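Tannase (Fusobacterium nucleatum subsp. nucleatum ATCC 25586, PDB 6YQ4) is a tannase, probably a serine hydrolase of the alpha/beta-hydrolase fold, that acts against gallotannins and also binds a magnesium ion. Local coordinates at residues 236-240 against 241-245; 273-276 against 277-281; 299-302 against 303-307. All blocks are in the same frame, centred on the assembly; numbering follows the deposited sequence.

Interaction 1. Residues 236-240 against 241-245; sequences RNTSA and QEYND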
ATOM      1  N   ARG A 236     -18.162  -6.795   1.942  1.00 30.20           N
ATOM      2  CA  ARG A 236     -17.633  -6.468   3.258  1.00 31.47           C
ATOM      3  C   ARG A 236     -16.626  -7.507   3.714  1.00 26.30           C
ATOM      4  O   ARG A 236     -15.646  -7.174   4.392  1.00 28.33           O
ATOM      5  CB  ARG A 236     -18.779  -6.353   4.277  1.00 27.19           C
ATOM      6  CG  ARG A 236     -18.295  -6.284   5.727  1.00 37.00           C
ATOM      7  CD  ARG A 236     -19.443  -6.136   6.703  1.00 35.25           C
ATOM      8  NE  ARG A 236     -18.995  -5.786   8.057  1.00 34.36           N
ATOM      9  CZ  ARG A 236     -18.531  -6.664   8.946  1.00 34.40           C
ATOM     10  NH1 ARG A 236     -18.414  -7.949   8.622  1.00 29.71           N
ATOM     11  NH2 ARG A 236     -18.173  -6.261  10.162  1.00 31.85           N
ATOM     12  N   ASN A 237     -16.820  -8.757   3.291  1.00 27.51           N
ATOM     13  CA  ASN A 237     -16.158  -9.910   3.873  1.00 34.40           C
ATOM     14  C   ASN A 237     -15.126 -10.541   2.948  1.00 38.19           C
ATOM     15  O   ASN A 237     -14.667 -11.661   3.213  1.00 35.20           O
ATOM     16  CB  ASN A 237     -17.223 -10.910   4.284  1.00 27.60           C
ATOM     17  CG  ASN A 237     -18.262 -10.281   5.204  1.00 31.72           C
ATOM     18  OD1 ASN A 237     -17.953  -9.928   6.344  1.00 33.34           O
ATOM     19  ND2 ASN A 237     -19.485 -10.094   4.696  1.00 29.90           N
ATOM     20  N   THR A 238     -14.747  -9.838   1.884  1.00 40.09           N
ATOM     21  CA  THR A 238     -13.667 -10.268   1.007  1.00 34.78           C
ATOM     22  C   THR A 238     -12.353 -10.354   1.781  1.00 31.23           C
ATOM     23  O   THR A 238     -11.965  -9.415   2.482  1.00 33.49           O
ATOM     24  CB  THR A 238     -13.559  -9.274  -0.154  1.00 36.34           C
ATOM     25  OG1 THR A 238     -14.825  -9.194  -0.829  1.00 34.39           O
ATOM     26  CG2 THR A 238     -12.448  -9.658  -1.143  1.00 39.65           C
ATOM     27  N   SER A 239     -11.671 -11.485   1.669  1.00 31.49           N
ATOM     28  CA  SER A 239     -10.417 -11.659   2.394  1.00 34.70           C
ATOM     29  C   SER A 239      -9.289 -10.843   1.751  1.00 33.85           C
ATOM     30  O   SER A 239      -9.389 -10.378   0.610  1.00 35.13           O
ATOM     31  CB  SER A 239     -10.022 -13.131   2.433  1.00 34.58           C
ATOM     32  OG  SER A 239      -9.499 -13.508   1.175  1.00 37.75           O
ATOM     33  N   ALA A 240      -8.204 -10.683   2.517  1.00 44.77           N
ATOM     34  CA  ALA A 240      -6.998  -9.984   2.063  1.00 35.63           C
ATOM     35  C   ALA A 240      -6.486 -10.510   0.719  1.00 44.57           C
ATOM     36  O   ALA A 240      -6.276  -9.742  -0.231  1.00 44.60           O
ATOM     37  CB  ALA A 240      -5.899 -10.117   3.128  1.00 36.75           C
ATOM     38  N   GLN A 241      -6.254 -11.823   0.643  1.00 43.39           N
ATOM     39  CA  GLN A 241      -5.708 -12.456  -0.555  1.00 43.25           C
ATOM     40  C   GLN A 241      -6.539 -12.144  -1.800  1.00 48.92           C
ATOM     41  O   GLN A 241      -5.980 -11.898  -2.877  1.00 53.32           O
ATOM     42  CB  GLN A 241      -5.609 -13.961  -0.328  1.00 50.60           C
ATOM     43  CG  GLN A 241      -5.151 -14.386   1.094  1.00 69.47           C
ATOM     44  CD  GLN A 241      -6.215 -14.202   2.196  1.00 77.14           C
ATOM     45  OE1 GLN A 241      -6.035 -13.422   3.133  1.00 74.45           O
ATOM     46  NE2 GLN A 241      -7.319 -14.928   2.079  1.00 87.83           N
ATOM     47  N   GLU A 242      -7.872 -12.136  -1.681  1.00 40.27           N
ATOM     48  CA  GLU A 242      -8.687 -11.867  -2.858  1.00 38.51           C
ATOM     49  C   GLU A 242      -8.651 -10.415  -3.285  1.00 45.87           C
ATOM     50  O   GLU A 242      -9.061 -10.114  -4.408  1.00 71.05           O
ATOM     51  CB  GLU A 242     -10.147 -12.254  -2.636  1.00 50.61           C
ATOM     52  CG  GLU A 242     -10.360 -13.524  -1.849  1.00 55.74           C
ATOM     53  CD  GLU A 242     -11.830 -13.788  -1.595  1.00 61.76           C
ATOM     54  OE1 GLU A 242     -12.666 -13.232  -2.336  1.00 63.11           O
ATOM     55  OE2 GLU A 242     -12.153 -14.545  -0.655  1.00 72.96           O
ATOM     56  N   TYR A 243      -8.223  -9.499  -2.423  1.00 38.47           N
ATOM     57  CA  TYR A 243      -8.079  -8.124  -2.878  1.00 39.66           C
ATOM     58  C   TYR A 243      -6.803  -7.933  -3.688  1.00 39.94           C
ATOM     59  O   TYR A 243      -6.763  -7.093  -4.598  1.00 36.99           O
ATOM     60  CB  TYR A 243      -8.024  -7.184  -1.693  1.00 40.79           C
ATOM     61  CG  TYR A 243      -9.333  -6.764  -1.127  1.00 30.96           C
ATOM     62  CD1 TYR A 243     -10.038  -5.734  -1.704  1.00 25.96           C
ATOM     63  CD2 TYR A 243      -9.828  -7.356   0.022  1.00 29.10           C
ATOM     64  CE1 TYR A 243     -11.220  -5.320  -1.183  1.00 27.88           C
ATOM     65  CE2 TYR A 243     -10.999  -6.955   0.553  1.00 33.30           C
ATOM     66  CZ  TYR A 243     -11.698  -5.937  -0.050  1.00 29.92           C
ATOM     67  OH  TYR A 243     -12.876  -5.528   0.485  1.00 41.20           O
ATOM     68  N   ASN A 244      -5.761  -8.695  -3.343  1.00 35.21           N
ATOM     69  CA  ASN A 244      -4.381  -8.516  -3.779  1.00 35.45           C
ATOM     70  C   ASN A 244      -3.963  -9.464  -4.896  1.00 42.16           C
ATOM     71  O   ASN A 244      -3.087  -9.116  -5.691  1.00 48.46           O
ATOM     72  CB  ASN A 244      -3.440  -8.713  -2.586  1.00 33.84           C
ATOM     73  CG  ASN A 244      -3.480  -7.545  -1.614  1.00 31.31           C
ATOM     74  OD1 ASN A 244      -4.238  -6.588  -1.792  1.00 31.44           O
ATOM     75  ND2 ASN A 244      -2.676  -7.623  -0.578  1.00 41.45           N
ATOM     76  N   ASP A 245      -4.556 -10.650  -4.981  1.00 41.35           N
ATOM     77  CA  ASP A 245      -4.202 -11.636  -6.001  1.00 46.89           C
ATOM     78  C   ASP A 245      -5.305 -11.682  -7.058  1.00 50.67           C
ATOM     79  O   ASP A 245      -6.238 -12.487  -6.964  1.00 45.85           O
ATOM     80  CB  ASP A 245      -3.997 -12.998  -5.376  1.00 48.61           C
ATOM     81  CG  ASP A 245      -3.447 -14.006  -6.360  1.00 57.07           C
ATOM     82  OD1 ASP A 245      -2.845 -15.011  -5.905  1.00 58.92           O
ATOM     83  OD2 ASP A 245      -3.608 -13.778  -7.583  1.00 52.03           O
TER
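The carbonyl oxygen Ala240 O takes two backbone N-H groups at the start of a one-turn helix. Tyr243 N donates to Ala240 O over 2.9 Å; the nitrogen sits well out of the carbonyl plane, by 58°, and the N-H is bent (137°), as is usual for a bond between residues three apart. Asn244 N adds a weak second bond to Ala240 O at 3.3 Å. One residue earlier, Ser239 O receives two weak bonds, from Glu242 N at 3.3 Å and from Tyr243 N at 3.4 Å, which makes Tyr243 N a donor shared between two successive carbonyls.

These bonds turn the loop that follows strand 228-232 into helix 240-244, in a part of the chain related to feruloyl esterases of the alpha/beta-hydrolase clan. The Tyr243 ring reaches back over this entry. Thr238 CG2, anti to its own backbone nitrogen, lies over one face in a CH-pi contact, 3.9 Å from the ring centroid and 27° off the normal, offset toward the CE2 side of the ring. Tyr243 CD2 comes to 3.1 Å from Ser239 O at an oblique approach, and Ala240 O lies near the ring plane at its edge. The Thr238 hydroxyl turns from the ring to Thr235 N, while Tyr243 OH has a weak bond to Arg119.

Ser239 OG makes a weak hydrogen bond to Glu242 OE2, at 3.4 Å. Gln241 bends at chi2, which folds its amide back beside the serine and brings OE1 to 3.3 Å from Ala240 CB. Asn244, whose ND2 bonds Val79 O, touches Ser166, the probable nucleophile of a Ser-His-Asp triad, with its side chain.

Interaction 2. Residues 273-276 against 277-281; sequences PIYL and NSLKL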
ATOM      1  N   PRO A 273      -8.696  19.886  -8.684  1.00 26.03           N
ATOM      2  CA  PRO A 273      -7.719  20.979  -8.850  1.00 31.82           C
ATOM      3  C   PRO A 273      -7.518  21.831  -7.610  1.00 35.43           C
ATOM      4  O   PRO A 273      -6.391  22.278  -7.356  1.00 37.04           O
ATOM      5  CB  PRO A 273      -8.308  21.797 -10.012  1.00 33.03           C
ATOM      6  CG  PRO A 273      -9.093  20.799 -10.803  1.00 28.70           C
ATOM      7  CD  PRO A 273      -9.729  19.935  -9.741  1.00 28.97           C
ATOM      8  N   ILE A 274      -8.575  22.091  -6.837  1.00 35.73           N
ATOM      9  CA  ILE A 274      -8.398  22.848  -5.604  1.00 35.67           C
ATOM     10  C   ILE A 274      -7.467  22.094  -4.668  1.00 32.43           C
ATOM     11  O   ILE A 274      -6.635  22.694  -3.974  1.00 35.56           O
ATOM     12  CB  ILE A 274      -9.754  23.138  -4.929  1.00 43.20           C
ATOM     13  CG1 ILE A 274     -10.883  23.314  -5.968  1.00 47.73           C
ATOM     14  CG2 ILE A 274      -9.620  24.355  -4.027  1.00 35.43           C
ATOM     15  CD1 ILE A 274     -12.318  23.454  -5.384  1.00 39.33           C
ATOM     16  N   TYR A 275      -7.566  20.765  -4.652  1.00 27.13           N
ATOM     17  CA  TYR A 275      -6.738  20.009  -3.724  1.00 27.96           C
ATOM     18  C   TYR A 275      -5.314  19.884  -4.243  1.00 29.24           C
ATOM     19  O   TYR A 275      -4.356  20.178  -3.522  1.00 24.04           O
ATOM     20  CB  TYR A 275      -7.325  18.629  -3.454  1.00 22.74           C
ATOM     21  CG  TYR A 275      -6.304  17.700  -2.802  1.00 31.48           C
ATOM     22  CD1 TYR A 275      -5.828  17.943  -1.501  1.00 27.58           C
ATOM     23  CD2 TYR A 275      -5.788  16.598  -3.496  1.00 23.52           C
ATOM     24  CE1 TYR A 275      -4.895  17.098  -0.905  1.00 20.39           C
ATOM     25  CE2 TYR A 275      -4.850  15.758  -2.920  1.00 18.73           C
ATOM     26  CZ  TYR A 275      -4.408  16.002  -1.631  1.00 29.14           C
ATOM     27  OH  TYR A 275      -3.460  15.161  -1.095  1.00 22.31           O
ATOM     28  N   LEU A 276      -5.160  19.457  -5.494  1.00 28.92           N
ATOM     29  CA  LEU A 276      -3.827  19.281  -6.047  1.00 26.77           C
ATOM     30  C   LEU A 276      -3.008  20.568  -5.976  1.00 31.34           C
ATOM     31  O   LEU A 276      -1.834  20.533  -5.596  1.00 35.59           O
ATOM     32  CB  LEU A 276      -3.913  18.782  -7.481  1.00 30.92           C
ATOM     33  CG  LEU A 276      -2.492  18.557  -7.999  1.00 34.32           C
ATOM     34  CD1 LEU A 276      -2.309  17.088  -8.356  1.00 35.27           C
ATOM     35  CD2 LEU A 276      -2.148  19.491  -9.177  1.00 30.02           C
ATOM     36  N   ASN A 277      -3.614  21.722  -6.292  1.00 29.60           N
ATOM     37  CA  ASN A 277      -2.846  22.967  -6.233  1.00 35.20           C
ATOM     38  C   ASN A 277      -2.438  23.320  -4.816  1.00 30.72           C
ATOM     39  O   ASN A 277      -1.481  24.077  -4.628  1.00 32.46           O
ATOM     40  CB  ASN A 277      -3.631  24.123  -6.827  1.00 31.24           C
ATOM     41  CG  ASN A 277      -3.947  23.904  -8.259  1.00 34.35           C
ATOM     42  OD1 ASN A 277      -3.282  23.118  -8.918  1.00 37.25           O
ATOM     43  ND2 ASN A 277      -4.984  24.571  -8.759  1.00 35.48           N
ATOM     44  N   SER A 278      -3.168  22.823  -3.815  1.00 31.89           N
ATOM     45  CA  SER A 278      -2.855  23.164  -2.431  1.00 30.25           C
ATOM     46  C   SER A 278      -1.562  22.516  -1.965  1.00 28.23           C
ATOM     47  O   SER A 278      -0.956  22.998  -1.009  1.00 29.54           O
ATOM     48  CB  SER A 278      -3.992  22.736  -1.496  1.00 33.14           C
ATOM     49  OG  SER A 278      -4.021  21.305  -1.370  1.00 31.59           O
ATOM     50  N   LEU A 279      -1.158  21.418  -2.603  1.00 32.51           N
ATOM     51  CA  LEU A 279       0.030  20.674  -2.220  1.00 33.83           C
ATOM     52  C   LEU A 279       1.316  21.350  -2.692  1.00 37.97           C
ATOM     53  O   LEU A 279       2.368  21.135  -2.079  1.00 33.34           O
ATOM     54  CB  LEU A 279      -0.057  19.241  -2.786  1.00 41.25           C
ATOM     55  CG  LEU A 279      -1.334  18.400  -2.558  1.00 29.73           C
ATOM     56  CD1 LEU A 279      -1.370  17.101  -3.392  1.00 21.65           C
ATOM     57  CD2 LEU A 279      -1.470  18.084  -1.094  1.00 20.99           C
ATOM     58  N   LYS A 280       1.251  22.177  -3.742  1.00 41.47           N
ATOM     59  CA  LYS A 280       2.422  22.876  -4.291  1.00 33.93           C
ATOM     60  C   LYS A 280       3.534  21.883  -4.619  1.00 29.07           C
ATOM     61  O   LYS A 280       4.671  21.982  -4.148  1.00 24.91           O
ATOM     62  CB  LYS A 280       2.903  23.973  -3.342  1.00 32.89           C
ATOM     63  CG  LYS A 280       1.760  24.874  -2.942  1.00 43.44           C
ATOM     64  CD  LYS A 280       2.219  26.173  -2.329  1.00 50.27           C
ATOM     65  CE  LYS A 280       1.019  27.006  -1.910  1.00 56.87           C
ATOM     66  NZ  LYS A 280       0.017  27.134  -3.013  1.00 57.09           N
ATOM     67  N   LEU A 281       3.165  20.890  -5.420  1.00 26.63           N
ATOM     68  CA  LEU A 281       4.087  19.879  -5.897  1.00 23.03           C
ATOM     69  C   LEU A 281       4.854  20.413  -7.104  1.00 37.24           C
ATOM     70  O   LEU A 281       4.286  21.064  -7.991  1.00 40.71           O
ATOM     71  CB  LEU A 281       3.309  18.613  -6.269  1.00 28.93           C
ATOM     72  CG  LEU A 281       2.599  17.869  -5.124  1.00 22.91           C
ATOM     73  CD1 LEU A 281       2.034  16.614  -5.621  1.00 27.27           C
ATOM     74  CD2 LEU A 281       3.558  17.581  -3.982  1.00 21.08           C
TER
HETATM   75  O   HOH W   1       0.574  21.055  -6.606  1.00 22.21           O
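Different first torsions bring Tyr275 and Leu279 together one helical turn apart: the tyrosine CG is anti to its backbone nitrogen (chi1 165°) and the ring leans toward the end of the helix, while Leu279 CG is anti to its carbonyl carbon (chi1 -50°) and the branch points back. Leu279 CG therefore sits over one face of the Tyr275 ring, offset toward the rim, and its two methyls spread across the phenol end. Leu279 CD2 lies 3.6 Å from Tyr275 CE1 and 3.5 Å from Tyr275 OH; Leu279 CD1 comes to 3.7 Å from Tyr275 CZ. Asn211 holds the phenol oxygen through its ND2.

Here helix 259-279 runs out. Asn277 N still makes a nearly straight bond to Pro273 O, 3.0 Å and 163°, but the later bonds tighten to a 3-10 spacing: Ser278 N to Tyr275 O at 2.9 Å, and Leu279 N to Leu276 O at 3.2 Å. Tyr275 O also faces Ser278 OG at a very short distance whose exact value is doubtful. Lys280, with positive phi, breaks the helix. A water then bridges the exit, donating to Leu276 O at 2.7 Å and accepting from Leu281 N at 2.9 Å, so it spans the two groups that a Schellman motif would join directly. The Asn277 amide turns to Leu291 N through OD1, tying the last turn to the following loop, and both Leu276 and Leu279 rest on Ile454 of helix 450-461.

Interaction 3. Residues 299-302 against 303-307; sequences FKTY and LSIII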
ATOM      1  N   PHE A 299       0.119  19.342 -14.291  1.00 26.74           N
ATOM      2  CA  PHE A 299       0.068  18.080 -13.559  1.00 23.08           C
ATOM      3  C   PHE A 299      -0.391  16.953 -14.462  1.00 27.54           C
ATOM      4  O   PHE A 299       0.171  15.852 -14.412  1.00 29.13           O
ATOM      5  CB  PHE A 299      -0.843  18.154 -12.333  1.00 25.20           C
ATOM      6  CG  PHE A 299      -0.962  16.831 -11.606  1.00 27.63           C
ATOM      7  CD1 PHE A 299       0.107  16.322 -10.876  1.00 27.11           C
ATOM      8  CD2 PHE A 299      -2.129  16.069 -11.690  1.00 26.59           C
ATOM      9  CE1 PHE A 299       0.007  15.065 -10.210  1.00 28.15           C
ATOM     10  CE2 PHE A 299      -2.241  14.831 -11.028  1.00 24.31           C
ATOM     11  CZ  PHE A 299      -1.175  14.326 -10.289  1.00 21.32           C
ATOM     12  N   LYS A 300      -1.411  17.217 -15.289  1.00 23.31           N
ATOM     13  CA  LYS A 300      -1.869  16.252 -16.288  1.00 26.20           C
ATOM     14  C   LYS A 300      -0.776  15.933 -17.307  1.00 33.11           C
ATOM     15  O   LYS A 300      -0.648  14.783 -17.748  1.00 34.83           O
ATOM     16  CB  LYS A 300      -3.113  16.800 -16.996  1.00 34.74           C
ATOM     17  CG  LYS A 300      -3.513  16.037 -18.268  1.00 40.97           C
ATOM     18  CD  LYS A 300      -4.877  16.468 -18.807  1.00 32.76           C
ATOM     19  CE  LYS A 300      -5.972  16.267 -17.762  1.00 38.30           C
ATOM     20  NZ  LYS A 300      -7.323  16.712 -18.250  1.00 46.39           N
ATOM     21  N   THR A 301       0.022  16.945 -17.697  1.00 29.96           N
ATOM     22  CA  THR A 301       1.154  16.718 -18.598  1.00 30.48           C
ATOM     23  C   THR A 301       2.225  15.865 -17.924  1.00 31.58           C
ATOM     24  O   THR A 301       2.869  15.030 -18.570  1.00 36.70           O
ATOM     25  CB  THR A 301       1.732  18.067 -19.062  1.00 38.02           C
ATOM     26  OG1 THR A 301       0.778  18.734 -19.895  1.00 43.97           O
ATOM     27  CG2 THR A 301       3.039  17.899 -19.850  1.00 27.93           C
ATOM     28  N   TYR A 302       2.421  16.056 -16.620  1.00 24.21           N
ATOM     29  CA  TYR A 302       3.313  15.186 -15.864  1.00 23.54           C
ATOM     30  C   TYR A 302       2.834  13.734 -15.900  1.00 37.41           C
ATOM     31  O   TYR A 302       3.626  12.813 -16.143  1.00 34.39           O
ATOM     32  CB  TYR A 302       3.421  15.681 -14.421  1.00 25.34           C
ATOM     33  CG  TYR A 302       4.214  14.770 -13.524  1.00 33.59           C
ATOM     34  CD1 TYR A 302       5.598  14.825 -13.502  1.00 39.75           C
ATOM     35  CD2 TYR A 302       3.587  13.847 -12.714  1.00 42.73           C
ATOM     36  CE1 TYR A 302       6.323  13.986 -12.703  1.00 38.37           C
ATOM     37  CE2 TYR A 302       4.312  12.998 -11.910  1.00 48.09           C
ATOM     38  CZ  TYR A 302       5.674  13.081 -11.909  1.00 47.07           C
ATOM     39  OH  TYR A 302       6.395  12.246 -11.092  1.00 65.16           O
ATOM     40  N   LEU A 303       1.538  13.503 -15.644  1.00 33.09           N
ATOM     41  CA  LEU A 303       1.037  12.135 -15.654  1.00 28.15           C
ATOM     42  C   LEU A 303       1.214  11.490 -17.016  1.00 33.82           C
ATOM     43  O   LEU A 303       1.594  10.314 -17.115  1.00 35.71           O
ATOM     44  CB  LEU A 303      -0.431  12.094 -15.262  1.00 31.06           C
ATOM     45  CG  LEU A 303      -0.819  12.319 -13.825  1.00 30.42           C
ATOM     46  CD1 LEU A 303      -2.075  11.512 -13.589  1.00 34.06           C
ATOM     47  CD2 LEU A 303       0.297  11.853 -12.927  1.00 35.99           C
ATOM     48  N   SER A 304       0.916  12.237 -18.078  1.00 30.34           N
ATOM     49  CA  SER A 304       1.011  11.661 -19.404  1.00 29.14           C
ATOM     50  C   SER A 304       2.438  11.223 -19.701  1.00 33.61           C
ATOM     51  O   SER A 304       2.649  10.267 -20.448  1.00 36.69           O
ATOM     52  CB  SER A 304       0.508  12.666 -20.439  1.00 29.82           C
ATOM     53  OG  SER A 304       1.535  13.576 -20.812  1.00 35.75           O
ATOM     54  N   ILE A 305       3.428  11.882 -19.096  1.00 41.79           N
ATOM     55  CA  ILE A 305       4.817  11.503 -19.343  1.00 35.29           C
ATOM     56  C   ILE A 305       5.143  10.181 -18.663  1.00 32.35           C
ATOM     57  O   ILE A 305       5.879   9.353 -19.213  1.00 37.59           O
ATOM     58  CB  ILE A 305       5.762  12.635 -18.902  1.00 32.82           C
ATOM     59  CG1 ILE A 305       5.501  13.878 -19.750  1.00 37.08           C
ATOM     60  CG2 ILE A 305       7.190  12.224 -19.091  1.00 32.87           C
ATOM     61  CD1 ILE A 305       6.246  15.119 -19.283  1.00 32.41           C
ATOM     62  N   ILE A 306       4.581   9.942 -17.474  1.00 30.61           N
ATOM     63  CA  ILE A 306       4.683   8.622 -16.848  1.00 27.53           C
ATOM     64  C   ILE A 306       4.205   7.542 -17.811  1.00 29.33           C
ATOM     65  O   ILE A 306       4.831   6.486 -17.951  1.00 34.88           O
ATOM     66  CB  ILE A 306       3.873   8.582 -15.545  1.00 29.04           C
ATOM     67  CG1 ILE A 306       4.491   9.458 -14.485  1.00 34.80           C
ATOM     68  CG2 ILE A 306       3.748   7.159 -15.007  1.00 30.35           C
ATOM     69  CD1 ILE A 306       3.549   9.535 -13.298  1.00 36.26           C
ATOM     70  N   ILE A 307       3.063   7.775 -18.466  1.00 29.19           N
ATOM     71  CA  ILE A 307       2.545   6.774 -19.392  1.00 29.03           C
ATOM     72  C   ILE A 307       3.454   6.669 -20.612  1.00 31.64           C
ATOM     73  O   ILE A 307       3.803   5.564 -21.040  1.00 33.11           O
ATOM     74  CB  ILE A 307       1.083   7.092 -19.777  1.00 27.97           C
ATOM     75  CG1 ILE A 307       0.171   7.049 -18.545  1.00 23.23           C
ATOM     76  CG2 ILE A 307       0.551   6.106 -20.818  1.00 28.51           C
ATOM     77  CD1 ILE A 307       0.123   5.695 -17.873  1.00 21.79           C
TER
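Leu303 and Phe299 pack as an i to i+4 apolar pair: Leu303 CG lies over one face of the Phe299 ring, and its CD2 comes to 3.9 Å from Phe299 CZ. Leu303 CD2 also reaches Tyr302 CD2, again at 3.9 Å, so one methyl touches both aromatic rings. Both rings have CG anti to the backbone nitrogen, which swings them along the same flank. One turn on, Ile306 CD1 approaches Tyr302 CE2 obliquely at 3.8 Å.

The backbone bonds beneath are those of a regular alpha helix. Leu303 N to Phe299 O and Ser304 N to Lys300 O are each 3.0 Å long and close to straight (157° and 158°). Ile305 N to Thr301 O is more bent, at 3.2 Å, and Ile306 N to Tyr302 O is weak.

Among the polar side chains, Ser304 folds back over its own turn, with OG 3.0 Å from Thr301 O. Lys300 has its polar end elsewhere: NZ forms a salt bridge with Asp341 and a hydrogen bond with Asn296 OD1.

Helix 298-316 lies among three others: Phe299, Tyr302 and Leu303 pack on helix 450-461, Leu303 also meets Trp221 and Met222 of helix 212-223, and Leu303 and Ser304 touch Leu340 of helix 340-344.

Overall arrangement
The three contacts follow one another along the chain, all local. Interaction 1 opens helix 240-244 on one side of the molecule, beside the probable catalytic serine; its centre lies about 33 Å from that of interaction 2 and about 31 Å from that of interaction 3, without touching either. Interactions 2 and 3 have centres about 16 Å apart and sit on consecutive helices, 259-279 and 298-316, which meet where Leu276 CD1 packs 3.5 Å from Phe299 CD2. Both helices rest on helix 450-461, which comes between strands 435-439 and 465-469 in the chain, so this helical region is joined to one edge of the main mixed sheet.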